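Local structure of phosphoribulokinase (Rhodobacter sphaeroides, 1A7J) at residues A65-S68 with E73-E76. The protein catalyses the ATP-dependent phosphorylation of D-ribulose 5-phosphate to D-ribulose 1,5-bisphosphate, a step of the Calvin cycle. Residues are numbered along the deposited sequence; the frame is centred on the assembly and turned at random.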
loop_
_atom_site.group_PDB
_atom_site.type_symbol
_atom_site.label_atom_id
_atom_site.label_comp_id
_atom_site.label_asym_id
_atom_site.label_seq_id
_atom_site.Cartn_x
_atom_site.Cartn_y
_atom_site.Cartn_z
ATOM N N ALA A 65 10.714 19.266 12.096
ATOM C CA ALA A 65 11.002 18.640 10.819
ATOM C C ALA A 65 10.676 17.148 10.883
ATOM O O ALA A 65 11.527 16.299 10.594
ATOM C CB ALA A 65 12.468 18.871 10.442
ATOM N N THR A 66 9.455 16.829 11.318
ATOM C CA THR A 66 9.031 15.434 11.429
ATOM C C THR A 66 7.630 15.138 10.907
ATOM O O THR A 66 7.168 14.001 10.993
ATOM C CB THR A 66 9.084 14.923 12.877
ATOM O OG1 THR A 66 7.957 15.428 13.606
ATOM C CG2 THR A 66 10.392 15.344 13.555
ATOM N N PHE A 67 6.910 16.164 10.474
ATOM C CA PHE A 67 5.582 15.938 9.917
ATOM C C PHE A 67 5.626 15.596 8.415
ATOM O O PHE A 67 6.342 16.251 7.636
ATOM C CB PHE A 67 4.706 17.161 10.146
ATOM C CG PHE A 67 3.260 16.919 9.864
ATOM C CD1 PHE A 67 2.550 15.985 10.608
ATOM C CD2 PHE A 67 2.629 17.575 8.818
ATOM C CE1 PHE A 67 1.250 15.703 10.314
ATOM C CE2 PHE A 67 1.324 17.303 8.508
ATOM C CZ PHE A 67 0.632 16.366 9.250
ATOM N N SER A 68 4.886 14.555 8.023
ATOM C CA SER A 68 4.739 14.185 6.616
ATOM C C SER A 68 3.524 13.319 6.433
ATOM O O SER A 68 2.944 12.860 7.415
ATOM C CB SER A 68 5.960 13.413 6.126
ATOM O OG SER A 68 6.136 12.208 6.854
ATOM N N GLU A 73 -0.919 11.597 12.180
ATOM C CA GLU A 73 -1.647 12.843 12.389
ATOM C C GLU A 73 -2.095 13.402 11.062
ATOM O O GLU A 73 -2.990 14.233 11.010
ATOM C CB GLU A 73 -0.787 13.903 13.081
ATOM C CG GLU A 73 0.002 13.421 14.265
ATOM C CD GLU A 73 1.408 13.023 13.876
ATOM O OE1 GLU A 73 2.177 13.896 13.402
ATOM O OE2 GLU A 73 1.730 11.825 14.007
ATOM N N ALA A 74 -1.425 13.003 9.992
ATOM C CA ALA A 74 -1.771 13.528 8.682
ATOM C C ALA A 74 -2.795 12.648 7.990
ATOM O O ALA A 74 -2.947 12.730 6.776
ATOM C CB ALA A 74 -0.528 13.672 7.815
ATOM N N ASN A 75 -3.499 11.808 8.754
ATOM C CA ASN A 75 -4.439 10.879 8.134
ATOM C C ASN A 75 -5.707 10.634 8.938
ATOM O O ASN A 75 -5.670 10.428 10.140
ATOM C CB ASN A 75 -3.736 9.550 7.851
ATOM C CG ASN A 75 -2.718 9.663 6.744
ATOM O OD1 ASN A 75 -3.059 9.577 5.575
ATOM N ND2 ASN A 75 -1.462 9.923 7.108
ATOM N N GLU A 76 -6.821 10.557 8.234
ATOM C CA GLU A 76 -8.084 10.275 8.873
ATOM C C GLU A 76 -8.100 8.832 9.341
ATOM O O GLU A 76 -8.894 8.009 8.877
ATOM C CB GLU A 76 -9.223 10.536 7.888
ATOM C CG GLU A 76 -9.512 12.003 7.662
ATOM C CD GLU A 76 -9.690 12.768 8.963
ATOM O OE1 GLU A 76 -10.034 12.152 10.001
ATOM O OE2 GLU A 76 -9.513 13.998 8.959
#
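S68 and A74 touch across two irregular runs of one loop that head roughly the same way; their CA atoms, 6.9 Å apart, are the nearest CA pair, and S68 meets A74 through its backbone O, its own side chain turned away. F67 carries most of the contact. Its ring reaches across to 73-76 because chi1 (-168°) places CG opposite the backbone N, and its far end, CZ, lies 3.3 Å from A74 CB. That methyl meets the ring obliquely and also sits 3.6 Å from S68 O, the two neighbours approaching it from roughly perpendicular directions; S68 O itself accepts a hydrogen bond from S71 OG in the intervening loop. E73 takes the flank of the ring. Its chain bends at chi2 (94°) and runs back past F67 in the opposite direction, bringing OE1 to the ring edge, in plane, 3.5 Å from CD1. The carboxylate and ring planes are 51° apart, and the oxygen lies against the electropositive C-H rim, while E73 CB packs at 3.9 Å from CE1. Cutting F67 back to an alanine would probably open a gap beside the A74 methyl, and leave E73 OE1 without its ring edge and R59 without its cation-pi partner. The S68 side chain lies about 4 Å from that of R187, a catalytic-site residue, and about 4 Å from a sulfate ion, probably from the crystallisation liquor, so the loop borders the catalytic site. It joins helix 49-62 to helix 77-90: the F67 side chain packs on M52, E55 and L56 of the first, and E76 is the N-cap of the second, while helix 180-195 closes over S68 through R187 and A190 and bonds F67 O through R186.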